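Local coordinates for beta-glucosidase (Chaetomella raphigera, PDB 6JXG), which probably hydrolyses terminal, non-reducing beta-D-glucosyl residues with release of beta-D-glucose, as a secreted glycoside hydrolase family 3 enzyme of cellulose breakdown, at residues C55-Q67 against A303-G315. Numbering follows the deposited sequence.
Sequences CYQDGPLGIRFVQ and AVTWSSWNGGLGG. With NAG (2-acetamido-2-deoxy-beta-D-glucopyranose), chain B.
W306 reaches from the loop 303-315 into the segment 55-67 and meets three of its side chains. V66 lays CG2 over one face of the indole, 3.6 Å from the centroid of the six-membered ring, a CH-pi contact, while V304 CG1 of its own loop covers the opposite face. Q57 comes to the ring rim instead: OE1 lies near the indole plane, 3.6 Å from W306 CH2, with the amide turned 80° against the ring. The sulfur of C55, tied to C39 in a disulfide, approaches obliquely and also rests on V304 CG2.

Q57 holds CG anti to the backbone N (chi1 -165°) and bends at chi2, which turns its amide toward S308 OG and the W306 edge. Its NE2 donates to S308 OG at 3.0 Å and to R64 O at 2.9 Å, both acceptors lying close to the amide plane, and OE1 accepts from V40 N. A leucine here would probably leave S308 OG and R64 O without this donor and the V40 amide without its acceptor. S308 OG also bonds to P38 O.

Farther along, F65 sets CD2 against S308 CB, and its ring lies obliquely to that of W309, whose NE1 bonds to G37 O. A single backbone hydrogen bond closes the contact: Q67 N donates almost straight (176°) to G312 O, 3.0 Å away, and G312 CA sits against F65 O where a side chain would clash. Q67 NE2 adds a weak bond to G311 O, its stronger partner being D389. The loop between helices 278-294 and 323-332 thus packs on strand 55-57, part of the sheet of the family 3 N-terminal domain (TIM-barrel clan), and on F65 to Q67 past the turn G59-G62.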
ATOM      1  N   CYS A  55      21.178  -9.732  -0.611  1.00 12.35           N
ATOM      2  CA  CYS A  55      20.906  -8.466  -1.303  1.00 13.11           C
ATOM      3  C   CYS A  55      19.495  -8.012  -0.881  1.00 12.45           C
ATOM      4  O   CYS A  55      18.505  -8.753  -1.110  1.00 11.39           O
ATOM      5  CB  CYS A  55      20.981  -8.663  -2.817  1.00 13.53           C
ATOM      6  SG  CYS A  55      20.405  -7.217  -3.798  1.00 15.25           S
ATOM      7  N   TYR A  56      19.450  -6.824  -0.252  1.00 11.68           N
ATOM      8  CA  TYR A  56      18.197  -6.196   0.167  1.00 11.64           C
ATOM      9  C   TYR A  56      17.998  -4.977  -0.731  1.00 12.22           C
ATOM     10  O   TYR A  56      18.889  -4.074  -0.774  1.00 10.88           O
ATOM     11  CB  TYR A  56      18.336  -5.723   1.611  1.00 11.78           C
ATOM     12  CG  TYR A  56      18.470  -6.794   2.688  1.00 11.51           C
ATOM     13  CD1 TYR A  56      17.428  -7.064   3.584  1.00 11.63           C
ATOM     14  CD2 TYR A  56      19.635  -7.459   2.870  1.00 12.07           C
ATOM     15  CE1 TYR A  56      17.572  -7.994   4.547  1.00 12.63           C
ATOM     16  CE2 TYR A  56      19.789  -8.427   3.830  1.00 11.17           C
ATOM     17  CZ  TYR A  56      18.753  -8.686   4.693  1.00 11.77           C
ATOM     18  OH  TYR A  56      18.938  -9.631   5.669  1.00 10.59           O
ATOM     19  N   GLN A  57      16.872  -4.938  -1.429  1.00 10.48           N
ATOM     20  CA  GLN A  57      16.646  -3.909  -2.421  1.00 10.40           C
ATOM     21  C   GLN A  57      15.229  -3.281  -2.277  1.00 11.30           C
ATOM     22  O   GLN A  57      14.226  -3.984  -2.167  1.00 11.46           O
ATOM     23  CB  GLN A  57      16.871  -4.414  -3.849  1.00 11.24           C
ATOM     24  CG  GLN A  57      17.000  -3.297  -4.881  1.00 10.20           C
ATOM     25  CD  GLN A  57      18.365  -2.615  -4.805  1.00 10.85           C
ATOM     26  OE1 GLN A  57      19.267  -3.036  -4.049  1.00 10.67           O
ATOM     27  NE2 GLN A  57      18.541  -1.564  -5.610  1.00 10.75           N
ATOM     28  N   ASP A  58      15.194  -1.954  -2.339  1.00 10.25           N
ATOM     29  CA  ASP A  58      13.899  -1.212  -2.471  1.00 10.50           C
ATOM     30  C   ASP A  58      13.312  -1.475  -3.896  1.00 10.29           C
ATOM     31  O   ASP A  58      14.028  -1.937  -4.833  1.00 11.22           O
ATOM     32  CB  ASP A  58      14.124   0.277  -2.321  1.00 10.33           C
ATOM     33  CG  ASP A  58      14.353   0.736  -0.901  1.00 12.28           C
ATOM     34  OD1 ASP A  58      13.651   0.202  -0.047  1.00 11.95           O
ATOM     35  OD2 ASP A  58      15.230   1.622  -0.667  1.00 11.57           O
ATOM     36  N   GLY A  59      12.030  -1.256  -4.105  1.00 11.42           N
ATOM     37  CA  GLY A  59      11.087  -0.860  -3.075  1.00 10.47           C
ATOM     38  C   GLY A  59       9.765  -1.523  -3.388  1.00 10.05           C
ATOM     39  O   GLY A  59       9.710  -2.465  -4.160  1.00  9.88           O
ATOM     40  N   PRO A  60       8.667  -1.033  -2.785  1.00  9.22           N
ATOM     41  CA  PRO A  60       7.363  -1.716  -2.914  1.00  9.53           C
ATOM     42  C   PRO A  60       6.715  -1.775  -4.287  1.00 10.39           C
ATOM     43  O   PRO A  60       5.920  -2.703  -4.515  1.00 11.47           O
ATOM     44  CB  PRO A  60       6.464  -0.970  -1.845  1.00  9.61           C
ATOM     45  CG  PRO A  60       7.487  -0.319  -0.917  1.00  9.81           C
ATOM     46  CD  PRO A  60       8.652   0.026  -1.764  1.00  9.43           C
ATOM     47  N   LEU A  61       7.037  -0.851  -5.216  1.00  9.63           N
ATOM     48  CA  LEU A  61       6.321  -0.783  -6.479  1.00  9.87           C
ATOM     49  C   LEU A  61       7.218  -1.078  -7.666  1.00  9.10           C
ATOM     50  O   LEU A  61       6.816  -0.891  -8.810  1.00  8.62           O
ATOM     51  CB  LEU A  61       5.659   0.584  -6.640  1.00  9.55           C
ATOM     52  CG  LEU A  61       6.505   1.841  -6.596  1.00  9.85           C
ATOM     53  CD1 LEU A  61       7.549   1.974  -7.712  1.00 10.08           C
ATOM     54  CD2 LEU A  61       5.661   3.102  -6.598  1.00  9.21           C
ATOM     55  N   GLY A  62       8.431  -1.504  -7.388  1.00  9.38           N
ATOM     56  CA  GLY A  62       9.386  -1.808  -8.438  1.00  9.96           C
ATOM     57  C   GLY A  62      10.796  -1.761  -7.908  1.00 10.61           C
ATOM     58  O   GLY A  62      11.062  -1.196  -6.811  1.00 10.71           O
ATOM     59  N   ILE A  63      11.724  -2.277  -8.721  1.00 10.88           N
ATOM     60  CA  ILE A  63      13.125  -2.360  -8.269  1.00 10.21           C
ATOM     61  C   ILE A  63      13.711  -0.965  -8.341  1.00 10.16           C
ATOM     62  O   ILE A  63      13.649  -0.296  -9.427  1.00 11.54           O
ATOM     63  CB  ILE A  63      13.964  -3.245  -9.190  1.00 11.20           C
ATOM     64  CG1 ILE A  63      13.273  -4.576  -9.507  1.00 11.44           C
ATOM     65  CG2 ILE A  63      15.361  -3.432  -8.570  1.00 10.07           C
ATOM     66  CD1 ILE A  63      12.805  -5.367  -8.307  1.00 11.94           C
ATOM     67  N   ARG A  64      14.193  -0.460  -7.214  1.00 10.21           N
ATOM     68  CA  ARG A  64      14.830   0.848  -7.171  1.00  9.63           C
ATOM     69  C   ARG A  64      16.272   0.802  -7.794  1.00 10.32           C
ATOM     70  O   ARG A  64      16.971  -0.210  -7.700  1.00  9.84           O
ATOM     71  CB  ARG A  64      14.890   1.306  -5.738  1.00 10.30           C
ATOM     72  CG  ARG A  64      15.226   2.785  -5.553  1.00  9.98           C
ATOM     73  CD  ARG A  64      15.294   3.061  -4.036  1.00 10.50           C
ATOM     74  NE  ARG A  64      15.714   4.442  -3.866  1.00 11.05           N
ATOM     75  CZ  ARG A  64      16.218   4.957  -2.722  1.00 11.48           C
ATOM     76  NH1 ARG A  64      16.372   4.229  -1.622  1.00  9.60           N
ATOM     77  NH2 ARG A  64      16.586   6.227  -2.733  1.00 12.70           N
ATOM     78  N   PHE A  65      16.609   1.877  -8.490  1.00  9.83           N
ATOM     79  CA  PHE A  65      17.937   2.196  -9.085  1.00 11.06           C
ATOM     80  C   PHE A  65      18.212   1.434 -10.405  1.00 11.18           C
ATOM     81  O   PHE A  65      18.759   1.999 -11.363  1.00 11.36           O
ATOM     82  CB  PHE A  65      19.114   2.004  -8.083  1.00 11.41           C
ATOM     83  CG  PHE A  65      19.044   2.883  -6.848  1.00 12.05           C
ATOM     84  CD1 PHE A  65      19.131   4.265  -6.950  1.00 12.56           C
ATOM     85  CD2 PHE A  65      18.960   2.357  -5.584  1.00 11.26           C
ATOM     86  CE1 PHE A  65      19.097   5.092  -5.840  1.00 13.33           C
ATOM     87  CE2 PHE A  65      18.952   3.210  -4.460  1.00 11.43           C
ATOM     88  CZ  PHE A  65      19.027   4.566  -4.600  1.00 12.12           C
ATOM     89  N   VAL A  66      17.912   0.154 -10.446  1.00 10.91           N
ATOM     90  CA  VAL A  66      18.264  -0.693 -11.578  1.00 11.42           C
ATOM     91  C   VAL A  66      17.477  -0.339 -12.847  1.00 12.14           C
ATOM     92  O   VAL A  66      16.266  -0.072 -12.816  1.00 11.02           O
ATOM     93  CB  VAL A  66      18.027  -2.162 -11.197  1.00 11.85           C
ATOM     94  CG1 VAL A  66      18.434  -3.113 -12.293  1.00 13.20           C
ATOM     95  CG2 VAL A  66      18.760  -2.499  -9.931  1.00 11.72           C
ATOM     96  N   GLN A  67      18.173  -0.325 -13.987  1.00 11.75           N
ATOM     97  CA  GLN A  67      17.553  -0.035 -15.227  1.00 11.88           C
ATOM     98  C   GLN A  67      16.841  -1.289 -15.786  1.00 11.97           C
ATOM     99  O   GLN A  67      17.093  -2.453 -15.333  1.00 10.76           O
ATOM    100  CB  GLN A  67      18.559   0.538 -16.234  1.00 13.56           C
ATOM    101  CG  GLN A  67      19.301   1.755 -15.793  1.00 13.34           C
ATOM    102  CD  GLN A  67      18.333   2.821 -15.367  1.00 17.38           C
ATOM    103  OE1 GLN A  67      17.503   3.202 -16.153  1.00 19.09           O
ATOM    104  NE2 GLN A  67      18.373   3.249 -14.093  1.00 17.43           N
ATOM    105  N   ALA A 303      22.657 -14.477  -9.444  1.00 17.12           N
ATOM    106  CA  ALA A 303      23.698 -13.619  -8.853  1.00 18.64           C
ATOM    107  C   ALA A 303      23.375 -12.164  -9.157  1.00 15.94           C
ATOM    108  O   ALA A 303      22.683 -11.910 -10.084  1.00 14.31           O
ATOM    109  CB  ALA A 303      25.031 -13.962  -9.538  1.00 19.36           C
ATOM    110  N   VAL A 304      23.852 -11.210  -8.347  1.00 15.61           N
ATOM    111  CA  VAL A 304      23.731  -9.794  -8.645  1.00 14.84           C
ATOM    112  C   VAL A 304      24.895  -9.424  -9.562  1.00 15.87           C
ATOM    113  O   VAL A 304      26.037  -9.675  -9.175  1.00 17.60           O
ATOM    114  CB  VAL A 304      23.803  -8.997  -7.326  1.00 14.57           C
ATOM    115  CG1 VAL A 304      23.968  -7.512  -7.590  1.00 13.38           C
ATOM    116  CG2 VAL A 304      22.512  -9.292  -6.527  1.00 14.73           C
ATOM    117  N   THR A 305      24.629  -8.831 -10.733  1.00 15.36           N
ATOM    118  CA  THR A 305      25.703  -8.394 -11.673  1.00 14.95           C
ATOM    119  C   THR A 305      25.622  -6.907 -11.963  1.00 15.44           C
ATOM    120  O   THR A 305      26.174  -6.373 -12.922  1.00 16.00           O
ATOM    121  CB  THR A 305      25.639  -9.228 -12.981  1.00 16.70           C
ATOM    122  OG1 THR A 305      24.471  -8.889 -13.738  1.00 17.95           O
ATOM    123  CG2 THR A 305      25.594 -10.779 -12.634  1.00 15.79           C
ATOM    124  N   TRP A 306      24.897  -6.191 -11.110  1.00 14.77           N
ATOM    125  CA  TRP A 306      24.658  -4.797 -11.309  1.00 13.53           C
ATOM    126  C   TRP A 306      25.013  -4.029  -9.990  1.00 13.39           C
ATOM    127  O   TRP A 306      25.298  -4.654  -8.943  1.00 12.04           O
ATOM    128  CB  TRP A 306      23.172  -4.509 -11.638  1.00 13.72           C
ATOM    129  CG  TRP A 306      22.249  -5.235 -10.782  1.00 12.69           C
ATOM    130  CD1 TRP A 306      21.784  -6.438 -11.002  1.00 13.29           C
ATOM    131  CD2 TRP A 306      21.744  -4.826  -9.512  1.00 12.96           C
ATOM    132  NE1 TRP A 306      21.010  -6.862  -9.972  1.00 13.22           N
ATOM    133  CE2 TRP A 306      20.956  -5.861  -9.037  1.00 12.23           C
ATOM    134  CE3 TRP A 306      21.884  -3.670  -8.727  1.00 12.71           C
ATOM    135  CZ2 TRP A 306      20.328  -5.811  -7.812  1.00 12.38           C
ATOM    136  CZ3 TRP A 306      21.219  -3.626  -7.481  1.00 11.51           C
ATOM    137  CH2 TRP A 306      20.414  -4.630  -7.083  1.00 10.85           C
ATOM    138  N   SER A 307      25.003  -2.718 -10.059  1.00 12.08           N
ATOM    139  CA  SER A 307      25.127  -1.895  -8.834  1.00 13.04           C
ATOM    140  C   SER A 307      24.041  -0.855  -8.774  1.00 13.83           C
ATOM    141  O   SER A 307      23.694  -0.209  -9.779  1.00 13.76           O
ATOM    142  CB  SER A 307      26.519  -1.200  -8.792  1.00 13.77           C
ATOM    143  OG  SER A 307      26.821  -0.394  -7.659  1.00 15.64           O
ATOM    144  N   SER A 308      23.558  -0.594  -7.546  1.00 13.89           N
ATOM    145  CA  SER A 308      22.695   0.574  -7.294  1.00 13.51           C
ATOM    146  C   SER A 308      23.367   1.896  -7.562  1.00 13.25           C
ATOM    147  O   SER A 308      22.692   2.907  -7.749  1.00 13.95           O
ATOM    148  CB  SER A 308      22.246   0.505  -5.822  1.00 13.28           C
ATOM    149  OG  SER A 308      21.365  -0.630  -5.602  1.00 12.07           O
ATOM    150  N   TRP A 309      24.700   1.945  -7.530  1.00 12.86           N
ATOM    151  CA  TRP A 309      25.410   3.224  -7.402  1.00 13.20           C
ATOM    152  C   TRP A 309      26.153   3.595  -8.721  1.00 13.95           C
ATOM    153  O   TRP A 309      26.810   4.612  -8.790  1.00 14.02           O
ATOM    154  CB  TRP A 309      26.409   3.168  -6.237  1.00 13.50           C
ATOM    155  CG  TRP A 309      25.917   2.339  -5.088  1.00 12.96           C
ATOM    156  CD1 TRP A 309      26.400   1.141  -4.660  1.00 14.06           C
ATOM    157  CD2 TRP A 309      24.749   2.605  -4.296  1.00 13.05           C
ATOM    158  NE1 TRP A 309      25.620   0.637  -3.632  1.00 13.72           N
ATOM    159  CE2 TRP A 309      24.630   1.545  -3.358  1.00 13.95           C
ATOM    160  CE3 TRP A 309      23.845   3.656  -4.240  1.00 13.94           C
ATOM    161  CZ2 TRP A 309      23.595   1.471  -2.493  1.00 14.46           C
ATOM    162  CZ3 TRP A 309      22.845   3.603  -3.327  1.00 15.38           C
ATOM    163  CH2 TRP A 309      22.732   2.546  -2.460  1.00 15.54           C
ATOM    164  N   ASN A 310      26.025   2.777  -9.755  1.00 13.86           N
ATOM    165  CA  ASN A 310      26.726   3.062 -11.063  1.00 13.20           C
ATOM    166  C   ASN A 310      25.772   3.435 -12.147  1.00 14.14           C
ATOM    167  O   ASN A 310      26.125   3.338 -13.319  1.00 13.85           O
ATOM    168  CB  ASN A 310      27.567   1.790 -11.474  1.00 13.42           C
ATOM    169  CG  ASN A 310      26.715   0.657 -12.017  1.00 13.55           C
ATOM    170  OD1 ASN A 310      25.509   0.735 -11.895  1.00 16.64           O
ATOM    171  ND2 ASN A 310      27.322  -0.431 -12.578  1.00 12.74           N
ATOM    172  N   GLY A 311      24.543   3.814 -11.763  1.00 13.69           N
ATOM    173  CA  GLY A 311      23.429   4.130 -12.655  1.00 12.69           C
ATOM    174  C   GLY A 311      22.450   2.994 -12.791  1.00 12.39           C
ATOM    175  O   GLY A 311      21.547   3.057 -13.603  1.00 12.05           O
ATOM    176  N   GLY A 312      22.662   1.905 -12.039  1.00 12.73           N
ATOM    177  CA  GLY A 312      21.772   0.747 -12.104  1.00 13.42           C
ATOM    178  C   GLY A 312      22.075  -0.166 -13.261  1.00 13.23           C
ATOM    179  O   GLY A 312      21.163  -0.806 -13.823  1.00 13.10           O
ATOM    180  N   LEU A 313      23.351  -0.232 -13.614  1.00 14.79           N
ATOM    181  CA  LEU A 313      23.784  -0.914 -14.856  1.00 14.83           C
ATOM    182  C   LEU A 313      24.447  -2.214 -14.546  1.00 15.43           C
ATOM    183  O   LEU A 313      25.072  -2.398 -13.497  1.00 15.03           O
ATOM    184  CB  LEU A 313      24.716   0.009 -15.649  1.00 15.90           C
ATOM    185  CG  LEU A 313      24.125   1.393 -15.980  1.00 16.45           C
ATOM    186  CD1 LEU A 313      25.118   2.305 -16.655  1.00 19.82           C
ATOM    187  CD2 LEU A 313      22.936   1.188 -16.856  1.00 17.91           C
ATOM    188  N   GLY A 314      24.360  -3.120 -15.502  1.00 15.33           N
ATOM    189  CA  GLY A 314      25.069  -4.399 -15.469  1.00 16.53           C
ATOM    190  C   GLY A 314      24.149  -5.620 -15.447  1.00 15.76           C
ATOM    191  O   GLY A 314      24.595  -6.776 -15.613  1.00 16.06           O
ATOM    192  N   GLY A 315      22.873  -5.402 -15.151  1.00 14.47           N
ATOM    193  CA  GLY A 315      21.892  -6.482 -15.112  1.00 14.21           C
ATOM    194  C   GLY A 315      21.138  -6.826 -16.410  1.00 14.36           C
ATOM    195  O   GLY A 315      21.165  -6.087 -17.376  1.00 15.40           O
TER
HETATM  196  C1  NAG B 801      17.888  -2.405 -21.448  1.00 27.20           C
HETATM  197  C2  NAG B 801      19.314  -1.921 -21.699  1.00 31.38           C
HETATM  198  C3  NAG B 801      19.523  -1.802 -23.197  1.00 36.57           C
HETATM  199  C4  NAG B 801      19.292  -3.169 -23.806  1.00 36.32           C
HETATM  200  C5  NAG B 801      17.828  -3.476 -23.540  1.00 35.10           C
HETATM  201  C6  NAG B 801      17.275  -4.740 -24.183  1.00 35.57           C
HETATM  202  C7  NAG B 801      20.344  -0.472 -20.038  1.00 33.52           C
HETATM  203  C8  NAG B 801      20.496   0.894 -19.441  1.00 32.95           C
HETATM  204  N2  NAG B 801      19.539  -0.627 -21.075  1.00 28.98           N
HETATM  205  O3  NAG B 801      20.855  -1.398 -23.402  1.00 37.23           O
HETATM  206  O4  NAG B 801      19.592  -3.130 -25.186  1.00 40.44           O
HETATM  207  O5  NAG B 801      17.715  -3.629 -22.150  1.00 28.83           O
HETATM  208  O6  NAG B 801      18.257  -5.704 -23.897  1.00 43.84           O
HETATM  209  O7  NAG B 801      20.959  -1.419 -19.575  1.00 40.12           O